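Long-range contacts in putative peptidoglycan-binding/hydrolysing protein (Peptoclostridium difficile, PDB 5TV7), which probably binds peptidoglycan of the cell wall and may take part in its hydrolysis: residues F24-Y29 / M124-G129; Y31-A36 / I53-D58; A80-S85 / I95-Y100. All blocks are in the same frame, centred on the assembly; numbering follows the deposited sequence.

Contact 1 of 3, residues F24-Y29 / M124-G129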
ATOM      1  N   PHE A  24      -3.453  -0.073 -14.272  1.00 48.57           N
ATOM      2  CA  PHE A  24      -3.853   0.847 -13.186  1.00 45.31           C
ATOM      3  C   PHE A  24      -4.749   0.176 -12.127  1.00 43.71           C
ATOM      4  O   PHE A  24      -5.170   0.812 -11.163  1.00 42.15           O
ATOM      5  CB  PHE A  24      -4.526   2.089 -13.750  1.00 45.44           C
ATOM      6  CG  PHE A  24      -3.602   2.965 -14.546  1.00 46.16           C
ATOM      7  CD1 PHE A  24      -2.853   3.955 -13.921  1.00 44.61           C
ATOM      8  CD2 PHE A  24      -3.483   2.813 -15.922  1.00 47.95           C
ATOM      9  CE1 PHE A  24      -2.000   4.772 -14.651  1.00 45.50           C
ATOM     10  CE2 PHE A  24      -2.631   3.631 -16.657  1.00 48.67           C
ATOM     11  CZ  PHE A  24      -1.896   4.616 -16.022  1.00 46.84           C
ATOM     12  N   THR A  25      -5.014  -1.114 -12.301  1.00 43.63           N
ATOM     13  CA  THR A  25      -5.836  -1.874 -11.370  1.00 42.83           C
ATOM     14  C   THR A  25      -4.958  -2.808 -10.558  1.00 41.12           C
ATOM     15  O   THR A  25      -4.102  -3.469 -11.118  1.00 43.29           O
ATOM     16  CB  THR A  25      -6.885  -2.686 -12.148  1.00 44.37           C
ATOM     17  OG1 THR A  25      -7.721  -1.781 -12.873  1.00 46.31           O
ATOM     18  CG2 THR A  25      -7.738  -3.543 -11.219  1.00 44.73           C
ATOM     19  N   LEU A  26      -5.155  -2.854  -9.238  1.00 39.27           N
ATOM     20  CA  LEU A  26      -4.380  -3.758  -8.389  1.00 38.15           C
ATOM     21  C   LEU A  26      -5.307  -4.815  -7.806  1.00 39.08           C
ATOM     22  O   LEU A  26      -6.118  -4.532  -6.920  1.00 38.97           O
ATOM     23  CB  LEU A  26      -3.642  -3.015  -7.263  1.00 35.59           C
ATOM     24  CG  LEU A  26      -2.615  -3.883  -6.527  1.00 35.40           C
ATOM     25  CD1 LEU A  26      -1.424  -4.232  -7.430  1.00 35.95           C
ATOM     26  CD2 LEU A  26      -2.130  -3.193  -5.262  1.00 34.57           C
ATOM     27  N   SER A  27      -5.156  -6.039  -8.297  1.00 40.37           N
ATOM     28  CA  SER A  27      -5.981  -7.150  -7.881  1.00 42.88           C
ATOM     29  C   SER A  27      -5.210  -8.168  -7.082  1.00 41.02           C
ATOM     30  O   SER A  27      -4.013  -8.327  -7.261  1.00 41.53           O
ATOM     31  CB  SER A  27      -6.586  -7.819  -9.111  1.00 46.76           C
ATOM     32  OG  SER A  27      -7.424  -6.900  -9.786  1.00 50.09           O
ATOM     33  N   GLY A  28      -5.925  -8.879  -6.221  1.00 41.56           N
ATOM     34  CA  GLY A  28      -5.318  -9.877  -5.358  1.00 41.67           C
ATOM     35  C   GLY A  28      -6.305 -10.333  -4.312  1.00 43.69           C
ATOM     36  O   GLY A  28      -7.514 -10.137  -4.465  1.00 44.71           O
ATOM     37  N   TYR A  29      -5.793 -10.926  -3.239  1.00 43.85           N
ATOM     38  CA  TYR A  29      -6.633 -11.458  -2.173  1.00 45.56           C
ATOM     39  C   TYR A  29      -6.315 -10.854  -0.805  1.00 45.03           C
ATOM     40  O   TYR A  29      -5.149 -10.612  -0.471  1.00 42.38           O
ATOM     41  CB  TYR A  29      -6.492 -12.986  -2.130  1.00 49.01           C
ATOM     42  CG  TYR A  29      -7.054 -13.639  -3.370  1.00 51.90           C
ATOM     43  CD1 TYR A  29      -6.287 -13.762  -4.531  1.00 52.13           C
ATOM     44  CD2 TYR A  29      -8.370 -14.095  -3.400  1.00 55.21           C
ATOM     45  CE1 TYR A  29      -6.814 -14.339  -5.678  1.00 55.15           C
ATOM     46  CE2 TYR A  29      -8.906 -14.673  -4.542  1.00 58.44           C
ATOM     47  CZ  TYR A  29      -8.123 -14.793  -5.676  1.00 58.09           C
ATOM     48  OH  TYR A  29      -8.658 -15.360  -6.806  1.00 63.33           O
HETATM   49  N   MSE A 124      -0.690   2.165  -3.729  1.00 26.16           N
HETATM   50  CA  MSE A 124      -0.142   2.971  -4.831  1.00 27.89           C
HETATM   51  C   MSE A 124       1.297   2.613  -5.159  1.00 28.79           C
HETATM   52  O   MSE A 124       1.664   2.505  -6.336  1.00 30.28           O
HETATM   53  CB  MSE A 124      -0.298   4.449  -4.477  1.00 28.73           C
HETATM   54  CG  MSE A 124      -1.774   4.815  -4.579  1.00 29.74           C
HETATM   55 SE   MSE A 124      -2.033   6.752  -4.436  1.00 32.29          SE
HETATM   56  CE  MSE A 124      -1.672   6.911  -2.537  1.00 31.77           C
ATOM     57  N   LEU A 125       2.119   2.417  -4.135  1.00 28.36           N
ATOM     58  CA  LEU A 125       3.526   2.030  -4.344  1.00 28.56           C
ATOM     59  C   LEU A 125       3.586   0.668  -5.036  1.00 30.01           C
ATOM     60  O   LEU A 125       4.372   0.470  -5.976  1.00 29.29           O
ATOM     61  CB  LEU A 125       4.288   2.000  -3.025  1.00 28.13           C
ATOM     62  CG  LEU A 125       4.557   3.345  -2.372  1.00 28.67           C
ATOM     63  CD1 LEU A 125       4.962   3.163  -0.915  1.00 29.65           C
ATOM     64  CD2 LEU A 125       5.637   4.101  -3.134  1.00 29.35           C
ATOM     65  N   THR A 126       2.720  -0.251  -4.612  1.00 29.74           N
ATOM     66  CA  THR A 126       2.674  -1.571  -5.235  1.00 30.96           C
ATOM     67  C   THR A 126       2.281  -1.484  -6.728  1.00 32.69           C
ATOM     68  O   THR A 126       2.855  -2.200  -7.548  1.00 33.10           O
ATOM     69  CB  THR A 126       1.769  -2.535  -4.462  1.00 30.60           C
ATOM     70  OG1 THR A 126       2.232  -2.619  -3.108  1.00 29.95           O
ATOM     71  CG2 THR A 126       1.806  -3.907  -5.080  1.00 33.30           C
ATOM     72  N   LEU A 127       1.339  -0.598  -7.077  1.00 32.88           N
ATOM     73  CA  LEU A 127       0.964  -0.389  -8.489  1.00 34.84           C
ATOM     74  C   LEU A 127       2.130   0.099  -9.340  1.00 34.79           C
ATOM     75  O   LEU A 127       2.185  -0.192 -10.529  1.00 37.86           O
ATOM     76  CB  LEU A 127      -0.175   0.621  -8.632  1.00 34.91           C
ATOM     77  CG  LEU A 127      -1.590   0.134  -8.399  1.00 35.69           C
ATOM     78  CD1 LEU A 127      -2.539   1.318  -8.324  1.00 36.26           C
ATOM     79  CD2 LEU A 127      -1.993  -0.823  -9.518  1.00 37.05           C
ATOM     80  N   LEU A 128       3.033   0.860  -8.737  1.00 32.88           N
ATOM     81  CA  LEU A 128       4.200   1.392  -9.440  1.00 33.85           C
ATOM     82  C   LEU A 128       5.372   0.433  -9.464  1.00 34.16           C
ATOM     83  O   LEU A 128       6.444   0.779  -9.967  1.00 37.56           O
ATOM     84  CB  LEU A 128       4.620   2.719  -8.834  1.00 33.76           C
ATOM     85  CG  LEU A 128       3.555   3.801  -8.963  1.00 34.90           C
ATOM     86  CD1 LEU A 128       4.054   5.071  -8.304  1.00 36.11           C
ATOM     87  CD2 LEU A 128       3.199   4.051 -10.425  1.00 36.56           C
ATOM     88  N   GLY A 129       5.165  -0.757  -8.894  1.00 33.36           N
ATOM     89  CA  GLY A 129       6.140  -1.824  -8.899  1.00 32.92           C
ATOM     90  C   GLY A 129       6.923  -2.067  -7.626  1.00 32.29           C
ATOM     91  O   GLY A 129       7.678  -3.033  -7.566  1.00 31.63           O
TER
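Leu26, in strand 26-32, comes nearest to Leu127, in the last turn of helix 116-127, with 6.3 Å between their CA atoms, and no hydrogen bond joins the two segments. The contact is one of van der Waals packing, mostly apolar, burying 212 Å² in total. Leu127 does most of the touching through its two methyl branches. CD2 lies 3.6 Å from Leu26 CB and also meets the backbone at Thr25 C, at 3.7 Å, while CD1 reaches Phe24 O at 3.9 Å. Leu26 has CG opposite its backbone N (chi1 -169°), which sends CD1 and CD2 to the helix, where each stands 4.0 Å from Thr126 CG2; the two side chains cross at about a right angle. Thr126 OG1 is hydrogen-bonded to Gln122 O. Just beyond, the helix closes in a Schellman motif: Gly129 has positive phi, and Gly129 N bonds to Thr126 O at 3.0 Å. Leu127 also packs on Val84 of strand 78-87, the sheet neighbour of strand 26-32, whereas Leu125 meets helix 140-152, Met124 helix 163-173 and Leu128 both. The three helices pack together, consistent with the three-helix peptidoglycan-binding domain fold, with 116-127 between the sheet and the other two.

Contact 2 of 3, residues Y31-A36 / I53-D58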
ATOM      1  N   TYR A  31      -6.292 -11.336   3.146  1.00 49.92           N
ATOM      2  CA  TYR A  31      -6.177 -12.391   4.136  1.00 51.82           C
ATOM      3  C   TYR A  31      -6.099 -11.766   5.506  1.00 52.13           C
ATOM      4  O   TYR A  31      -5.755 -10.594   5.645  1.00 49.00           O
ATOM      5  CB  TYR A  31      -4.864 -13.161   3.942  1.00 51.85           C
ATOM      6  CG  TYR A  31      -4.766 -13.953   2.670  1.00 52.68           C
ATOM      7  CD1 TYR A  31      -5.271 -15.252   2.604  1.00 56.01           C
ATOM      8  CD2 TYR A  31      -4.152 -13.423   1.533  1.00 49.59           C
ATOM      9  CE1 TYR A  31      -5.178 -15.997   1.442  1.00 57.21           C
ATOM     10  CE2 TYR A  31      -4.057 -14.163   0.366  1.00 51.07           C
ATOM     11  CZ  TYR A  31      -4.576 -15.445   0.327  1.00 54.79           C
ATOM     12  OH  TYR A  31      -4.498 -16.193  -0.818  1.00 58.52           O
ATOM     13  N   THR A  32      -6.436 -12.552   6.518  1.00 55.20           N
ATOM     14  CA  THR A  32      -6.226 -12.147   7.888  1.00 56.17           C
ATOM     15  C   THR A  32      -4.842 -12.721   8.184  1.00 56.69           C
ATOM     16  O   THR A  32      -4.404 -13.671   7.511  1.00 56.10           O
ATOM     17  CB  THR A  32      -7.260 -12.749   8.850  1.00 60.58           C
ATOM     18  OG1 THR A  32      -7.239 -14.172   8.735  1.00 63.20           O
ATOM     19  CG2 THR A  32      -8.663 -12.230   8.533  1.00 61.79           C
ATOM     20  N   TYR A  33      -4.155 -12.152   9.171  1.00 56.29           N
ATOM     21  CA  TYR A  33      -2.824 -12.623   9.540  1.00 58.00           C
ATOM     22  C   TYR A  33      -2.820 -14.134   9.824  1.00 62.58           C
ATOM     23  O   TYR A  33      -1.936 -14.850   9.354  1.00 62.35           O
ATOM     24  CB  TYR A  33      -2.286 -11.817  10.729  1.00 58.88           C
ATOM     25  CG  TYR A  33      -0.951 -12.284  11.270  1.00 60.58           C
ATOM     26  CD1 TYR A  33       0.185 -12.283  10.466  1.00 59.63           C
ATOM     27  CD2 TYR A  33      -0.815 -12.678  12.602  1.00 64.93           C
ATOM     28  CE1 TYR A  33       1.412 -12.696  10.962  1.00 62.26           C
ATOM     29  CE2 TYR A  33       0.408 -13.095  13.110  1.00 66.52           C
ATOM     30  CZ  TYR A  33       1.519 -13.099  12.288  1.00 65.51           C
ATOM     31  OH  TYR A  33       2.732 -13.505  12.790  1.00 68.67           O
ATOM     32  N   GLU A  34      -3.822 -14.622  10.550  1.00 66.38           N
ATOM     33  CA  GLU A  34      -3.880 -16.059  10.846  1.00 71.34           C
ATOM     34  C   GLU A  34      -4.161 -16.921   9.602  1.00 70.85           C
ATOM     35  O   GLU A  34      -3.680 -18.048   9.520  1.00 73.38           O
ATOM     36  CB  GLU A  34      -4.862 -16.373  11.983  1.00 76.97           C
ATOM     37  CG  GLU A  34      -6.309 -15.971  11.752  1.00 79.32           C
ATOM     38  CD  GLU A  34      -7.227 -16.431  12.875  1.00 85.97           C
ATOM     39  OE1 GLU A  34      -6.780 -17.207  13.753  1.00 90.15           O
ATOM     40  OE2 GLU A  34      -8.408 -16.027  12.874  1.00 90.22           O
ATOM     41  N   ASN A  35      -4.904 -16.388   8.631  1.00 68.08           N
ATOM     42  CA  ASN A  35      -5.213 -17.140   7.393  1.00 68.93           C
ATOM     43  C   ASN A  35      -4.197 -16.949   6.269  1.00 65.25           C
ATOM     44  O   ASN A  35      -4.169 -17.740   5.326  1.00 65.43           O
ATOM     45  CB  ASN A  35      -6.592 -16.748   6.845  1.00 69.45           C
ATOM     46  CG  ASN A  35      -7.728 -17.125   7.774  1.00 73.65           C
ATOM     47  OD1 ASN A  35      -8.733 -16.420   7.850  1.00 74.72           O
ATOM     48  ND2 ASN A  35      -7.575 -18.231   8.491  1.00 77.70           N
ATOM     49  N   ALA A  36      -3.379 -15.903   6.361  1.00 62.12           N
ATOM     50  CA  ALA A  36      -2.428 -15.581   5.293  1.00 59.93           C
ATOM     51  C   ALA A  36      -1.405 -16.679   5.026  1.00 62.49           C
ATOM     52  O   ALA A  36      -1.074 -17.448   5.929  1.00 64.75           O
ATOM     53  CB  ALA A  36      -1.702 -14.272   5.601  1.00 56.05           C
ATOM     54  N   ILE A  53       5.669  -3.443  17.480  1.00 66.94           N
ATOM     55  CA  ILE A  53       4.277  -3.712  17.844  1.00 68.12           C
ATOM     56  C   ILE A  53       4.012  -5.181  17.519  1.00 66.13           C
ATOM     57  O   ILE A  53       4.629  -5.732  16.604  1.00 62.06           O
ATOM     58  CB  ILE A  53       3.279  -2.803  17.080  1.00 68.97           C
ATOM     59  CG1 ILE A  53       3.631  -1.323  17.278  1.00 71.78           C
ATOM     60  CG2 ILE A  53       1.848  -3.058  17.552  1.00 71.14           C
ATOM     61  CD1 ILE A  53       2.746  -0.352  16.522  1.00 72.34           C
ATOM     62  N   ASP A  54       3.121  -5.813  18.286  1.00 66.68           N
ATOM     63  CA  ASP A  54       2.776  -7.224  18.081  1.00 65.87           C
ATOM     64  C   ASP A  54       1.695  -7.395  17.027  1.00 63.03           C
ATOM     65  O   ASP A  54       0.700  -6.666  17.044  1.00 63.93           O
ATOM     66  CB  ASP A  54       2.275  -7.871  19.387  1.00 70.47           C
ATOM     67  CG  ASP A  54       3.391  -8.164  20.370  1.00 72.62           C
ATOM     68  OD1 ASP A  54       4.472  -8.621  19.936  1.00 70.37           O
ATOM     69  OD2 ASP A  54       3.161  -7.988  21.588  1.00 77.05           O
ATOM     70  N   PRO A  55       1.882  -8.354  16.098  1.00 60.23           N
ATOM     71  CA  PRO A  55       0.818  -8.605  15.128  1.00 59.23           C
ATOM     72  C   PRO A  55      -0.369  -9.297  15.809  1.00 62.75           C
ATOM     73  O   PRO A  55      -0.167 -10.100  16.724  1.00 63.81           O
ATOM     74  CB  PRO A  55       1.477  -9.547  14.117  1.00 57.64           C
ATOM     75  CG  PRO A  55       2.558 -10.231  14.884  1.00 59.90           C
ATOM     76  CD  PRO A  55       3.061  -9.212  15.860  1.00 59.79           C
ATOM     77  N   LYS A  56      -1.582  -8.960  15.383  1.00 62.48           N
ATOM     78  CA  LYS A  56      -2.798  -9.577  15.913  1.00 66.64           C
ATOM     79  C   LYS A  56      -3.378 -10.517  14.848  1.00 66.22           C
ATOM     80  O   LYS A  56      -3.171 -10.291  13.652  1.00 62.44           O
ATOM     81  CB  LYS A  56      -3.814  -8.504  16.303  1.00 69.16           C
ATOM     82  CG  LYS A  56      -3.306  -7.555  17.377  1.00 70.71           C
ATOM     83  CD  LYS A  56      -4.262  -6.399  17.610  1.00 73.76           C
ATOM     84  CE  LYS A  56      -3.676  -5.401  18.598  1.00 76.23           C
ATOM     85  NZ  LYS A  56      -4.581  -4.242  18.837  1.00 79.52           N
ATOM     86  N   PRO A  57      -4.109 -11.574  15.272  1.00 69.65           N
ATOM     87  CA  PRO A  57      -4.686 -12.551  14.322  1.00 69.88           C
ATOM     88  C   PRO A  57      -5.604 -11.974  13.230  1.00 67.15           C
ATOM     89  O   PRO A  57      -5.613 -12.486  12.105  1.00 63.42           O
ATOM     90  CB  PRO A  57      -5.499 -13.485  15.229  1.00 75.00           C
ATOM     91  CG  PRO A  57      -4.868 -13.358  16.564  1.00 76.73           C
ATOM     92  CD  PRO A  57      -4.417 -11.935  16.669  1.00 73.16           C
ATOM     93  N   ASP A  58      -6.361 -10.930  13.569  1.00 67.51           N
ATOM     94  CA  ASP A  58      -7.299 -10.303  12.624  1.00 68.16           C
ATOM     95  C   ASP A  58      -6.706  -9.147  11.782  1.00 62.70           C
ATOM     96  O   ASP A  58      -7.455  -8.375  11.181  1.00 64.65           O
ATOM     97  CB  ASP A  58      -8.583  -9.857  13.358  1.00 72.94           C
ATOM     98  CG  ASP A  58      -8.318  -8.870  14.492  1.00 74.98           C
ATOM     99  OD1 ASP A  58      -7.139  -8.641  14.842  1.00 75.51           O
ATOM    100  OD2 ASP A  58      -9.298  -8.336  15.047  1.00 80.04           O
TER
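Tyr33 and Glu34 meet the loop 53-58 at its prolines and at Lys56 O, and polar contact centres on Pro57 O. Glu34 N donates to Pro57 O at 3.2 Å with an N-H...O angle of 162°; the donor lies in the carbonyl plane, on a lone pair. Pro57 O is also 3.3 Å from Tyr33 N and 3.7 Å from Thr32 CB, so three consecutive residues gather round one carbonyl.

Apolar contact is led by the Tyr33 ring. Pro55 CB sits over one face in a CH-pi contact, 4.1 Å from the ring centroid and 21° off the normal, displaced toward the CE2 side. A chi1 of 176° swings the ring away from the backbone N and across to Pro55, while Pro57 CA lies at the ring edge. Lys56 O, oblique to the ring, is 3.4 Å from Tyr33 CB. Farther out, Glu34 CD packs 4.1 Å from Pro57 CB.

Where strand 26-32 gives way to the turn leading into helix 38-46, Thr32 forms an ST motif: its OG1 accepts from Asn35 N at 3.2 Å. A weak bond from Thr32 OG1 to Asn35 OD1 links the side chains.

Helix 38-46 adds further neighbours to Tyr33. Arg41 makes a cation-pi contact with the ring and bonds Tyr33 O through NH2; His44 meets both this ring and Pro55.

Contact 3 of 3, residues A80-S85 / I95-Y100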
ATOM      1  N   ALA A  80     -10.111  -8.925  -4.132  1.00 44.56           N
ATOM      2  CA  ALA A  80     -10.308  -7.479  -4.130  1.00 43.15           C
ATOM      3  C   ALA A  80      -9.547  -6.880  -5.301  1.00 41.98           C
ATOM      4  O   ALA A  80      -8.489  -7.375  -5.677  1.00 42.99           O
ATOM      5  CB  ALA A  80      -9.846  -6.861  -2.817  1.00 41.93           C
ATOM      6  N   SER A  81     -10.105  -5.821  -5.871  1.00 41.07           N
ATOM      7  CA  SER A  81      -9.537  -5.136  -7.020  1.00 42.02           C
ATOM      8  C   SER A  81      -9.566  -3.620  -6.748  1.00 39.84           C
ATOM      9  O   SER A  81     -10.638  -3.033  -6.614  1.00 39.54           O
ATOM     10  CB  SER A  81     -10.355  -5.504  -8.256  1.00 44.31           C
ATOM     11  OG  SER A  81      -9.835  -4.909  -9.420  1.00 47.06           O
ATOM     12  N   TYR A  82      -8.389  -2.998  -6.650  1.00 38.33           N
ATOM     13  CA  TYR A  82      -8.291  -1.568  -6.323  1.00 36.16           C
ATOM     14  C   TYR A  82      -7.878  -0.687  -7.480  1.00 35.44           C
ATOM     15  O   TYR A  82      -6.993  -1.040  -8.261  1.00 34.64           O
ATOM     16  CB  TYR A  82      -7.253  -1.331  -5.220  1.00 36.09           C
ATOM     17  CG  TYR A  82      -7.514  -2.035  -3.920  1.00 37.34           C
ATOM     18  CD1 TYR A  82      -8.478  -1.572  -3.040  1.00 37.46           C
ATOM     19  CD2 TYR A  82      -6.751  -3.135  -3.535  1.00 40.18           C
ATOM     20  CE1 TYR A  82      -8.705  -2.199  -1.824  1.00 38.65           C
ATOM     21  CE2 TYR A  82      -6.973  -3.777  -2.319  1.00 40.56           C
ATOM     22  CZ  TYR A  82      -7.951  -3.303  -1.469  1.00 40.97           C
ATOM     23  OH  TYR A  82      -8.177  -3.932  -0.267  1.00 42.74           O
ATOM     24  N   THR A  83      -8.491   0.489  -7.539  1.00 34.15           N
ATOM     25  CA  THR A  83      -8.145   1.542  -8.495  1.00 35.16           C
ATOM     26  C   THR A  83      -8.006   2.826  -7.673  1.00 34.36           C
ATOM     27  O   THR A  83      -8.418   2.870  -6.522  1.00 34.17           O
ATOM     28  CB  THR A  83      -9.191   1.709  -9.595  1.00 37.59           C
ATOM     29  OG1 THR A  83     -10.481   1.881  -9.004  1.00 38.28           O
ATOM     30  CG2 THR A  83      -9.220   0.480 -10.502  1.00 40.77           C
ATOM     31  N   VAL A  84      -7.453   3.872  -8.273  1.00 34.93           N
ATOM     32  CA  VAL A  84      -7.149   5.098  -7.561  1.00 33.83           C
ATOM     33  C   VAL A  84      -7.750   6.312  -8.228  1.00 35.47           C
ATOM     34  O   VAL A  84      -7.669   6.461  -9.448  1.00 36.08           O
ATOM     35  CB  VAL A  84      -5.613   5.315  -7.513  1.00 34.48           C
ATOM     36  CG1 VAL A  84      -5.269   6.611  -6.787  1.00 34.04           C
ATOM     37  CG2 VAL A  84      -4.922   4.138  -6.844  1.00 32.72           C
ATOM     38  N   SER A  85      -8.330   7.186  -7.411  1.00 33.79           N
ATOM     39  CA  SER A  85      -8.896   8.434  -7.877  1.00 34.92           C
ATOM     40  C   SER A  85      -8.274   9.534  -7.039  1.00 34.79           C
ATOM     41  O   SER A  85      -8.366   9.517  -5.810  1.00 33.26           O
ATOM     42  CB  SER A  85     -10.407   8.469  -7.692  1.00 36.02           C
ATOM     43  OG  SER A  85     -10.909   9.704  -8.177  1.00 37.24           O
ATOM     44  N   ILE A  95      -9.073   5.256  -2.704  1.00 31.16           N
ATOM     45  CA  ILE A  95      -8.774   3.912  -3.130  1.00 32.43           C
ATOM     46  C   ILE A  95     -10.150   3.233  -3.289  1.00 34.27           C
ATOM     47  O   ILE A  95     -10.907   3.119  -2.326  1.00 32.79           O
ATOM     48  CB  ILE A  95      -7.914   3.167  -2.093  1.00 34.41           C
ATOM     49  CG1 ILE A  95      -6.581   3.914  -1.857  1.00 35.09           C
ATOM     50  CG2 ILE A  95      -7.666   1.723  -2.540  1.00 36.15           C
ATOM     51  CD1 ILE A  95      -5.682   4.058  -3.072  1.00 34.07           C
HETATM   52  N   MSE A  96     -10.456   2.800  -4.506  1.00 36.52           N
HETATM   53  CA  MSE A  96     -11.764   2.222  -4.839  1.00 40.92           C
HETATM   54  C   MSE A  96     -11.738   0.740  -5.117  1.00 40.79           C
HETATM   55  O   MSE A  96     -10.922   0.252  -5.884  1.00 38.37           O
HETATM   56  CB  MSE A  96     -12.303   2.930  -6.089  1.00 45.99           C
HETATM   57  CG  MSE A  96     -11.925   4.414  -6.111  1.00 51.06           C
HETATM   58 SE   MSE A  96     -12.892   5.424  -7.502  1.00 60.61          SE
HETATM   59  CE  MSE A  96     -11.602   5.055  -8.960  1.00 57.00           C
ATOM     60  N   SER A  97     -12.635   0.025  -4.450  1.00 41.70           N
ATOM     61  CA  SER A  97     -12.860  -1.406  -4.642  1.00 43.64           C
ATOM     62  C   SER A  97     -14.379  -1.507  -4.527  1.00 46.50           C
ATOM     63  O   SER A  97     -15.088  -0.706  -5.149  1.00 48.22           O
ATOM     64  CB  SER A  97     -12.140  -2.208  -3.568  1.00 42.87           C
ATOM     65  OG  SER A  97     -12.555  -1.808  -2.279  1.00 43.04           O
ATOM     66  N   ASN A  98     -14.893  -2.465  -3.765  1.00 47.46           N
ATOM     67  CA  ASN A  98     -16.341  -2.466  -3.501  1.00 52.86           C
ATOM     68  C   ASN A  98     -16.601  -1.377  -2.459  1.00 52.22           C
ATOM     69  O   ASN A  98     -17.710  -0.853  -2.349  1.00 53.61           O
ATOM     70  CB  ASN A  98     -16.844  -3.821  -3.003  1.00 55.40           C
ATOM     71  CG  ASN A  98     -16.083  -4.327  -1.806  1.00 55.35           C
ATOM     72  OD1 ASN A  98     -14.904  -4.025  -1.630  1.00 58.16           O
ATOM     73  ND2 ASN A  98     -16.741  -5.128  -0.988  1.00 59.27           N
ATOM     74  N   GLU A  99     -15.554  -1.058  -1.700  1.00 50.11           N
ATOM     75  CA  GLU A  99     -15.589  -0.017  -0.682  1.00 51.16           C
ATOM     76  C   GLU A  99     -14.728   1.155  -1.135  1.00 46.36           C
ATOM     77  O   GLU A  99     -13.989   1.039  -2.105  1.00 43.57           O
ATOM     78  CB  GLU A  99     -15.084  -0.579   0.648  1.00 55.50           C
ATOM     79  CG  GLU A  99     -15.934  -1.744   1.148  1.00 62.39           C
ATOM     80  CD  GLU A  99     -15.585  -2.202   2.556  1.00 67.64           C
ATOM     81  OE1 GLU A  99     -14.515  -1.814   3.080  1.00 70.13           O
ATOM     82  OE2 GLU A  99     -16.393  -2.962   3.140  1.00 74.87           O
ATOM     83  N   TYR A 100     -14.822   2.275  -0.427  1.00 43.46           N
ATOM     84  CA  TYR A 100     -14.074   3.476  -0.777  1.00 41.85           C
ATOM     85  C   TYR A 100     -13.292   3.975   0.411  1.00 40.65           C
ATOM     86  O   TYR A 100     -13.869   4.366   1.425  1.00 44.43           O
ATOM     87  CB  TYR A 100     -15.011   4.577  -1.290  1.00 44.21           C
ATOM     88  CG  TYR A 100     -15.680   4.214  -2.580  1.00 44.43           C
ATOM     89  CD1 TYR A 100     -15.068   4.489  -3.790  1.00 45.35           C
ATOM     90  CD2 TYR A 100     -16.905   3.563  -2.597  1.00 46.76           C
ATOM     91  CE1 TYR A 100     -15.663   4.146  -4.995  1.00 47.45           C
ATOM     92  CE2 TYR A 100     -17.505   3.208  -3.799  1.00 50.29           C
ATOM     93  CZ  TYR A 100     -16.867   3.505  -4.996  1.00 49.68           C
ATOM     94  OH  TYR A 100     -17.428   3.172  -6.202  1.00 55.52           O
TER
HETATM   95  O   HOH W   1     -11.454  -0.678  -8.200  1.00 39.37           O
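The Tyr82 ring is met obliquely from the neighbouring strand and the turn after it, with Ile95 CG2 3.4 Å from Tyr82 CD1 and Ser97 CB 3.8 Å from the same atom; Phe62 meets this ring edge-to-face. In Ile95, chi1 of -59° puts CG1 beside the backbone N and leaves CG2 anti to it, turning that methyl to Tyr82, while CD1 runs to Val84 CG2, 3.8 Å away; the Val84 and Ile95 side chains lie side by side, pointing the same way.

Thr83 and Met96 carry their side chains on the face of the sheet opposite Val84 and Ile95. Met96, present as selenomethionine, bends at chi3 (-87°), which folds CE back to 3.4 Å from Thr83 OG1 and also close to Ser85 CB. Between their backbones run two hydrogen bonds, Thr83 N to Met96 O at 3.0 Å and Met96 N to Thr83 O at 2.9 Å, the latter nearly straight at 175°. Met96 O also takes a bond from a water, which donates to Ser81 O too and is hydrogen-bonded to Thr83 OG1, thereby bridging two acceptor carbonyls.

After Met96 the chain leaves the strand, and Ser97 OG accepts from Glu99 N at 3.1 Å, an ST turn. Helix 116-127 covers the Tyr82, Val84 and Ile95 face. The arrangement is that of an antiparallel beta hairpin, strands 78-87 and 92-96, with Thr83-Met96 a hydrogen-bonded pair and Val84-Ile95 a non-hydrogen-bonded pair.

Each contact has at least one segment on a single antiparallel sheet, ordered 60-64, 26-32, 78-87, 92-96, 100-104. Contact 1 spans the longest sequence interval, and contacts 2 and 3 follow one another within it. Contacts 1 and 2 both use strand 26-32, yet their centres are 21 Å apart. Contact 3 is closer to contact 1, about 11 Å between centres, and touches it through probable backbone bonds such as Leu26 O to Tyr82 N at 2.8 Å. Contacts 2 and 3 do not touch, their nearest atoms being about 8 Å apart. Contact 1 thus joins the two peptidoglycan-binding family regions, whereas contact 2 lies within the first and contact 3 extends the sheet beyond strand 78-87.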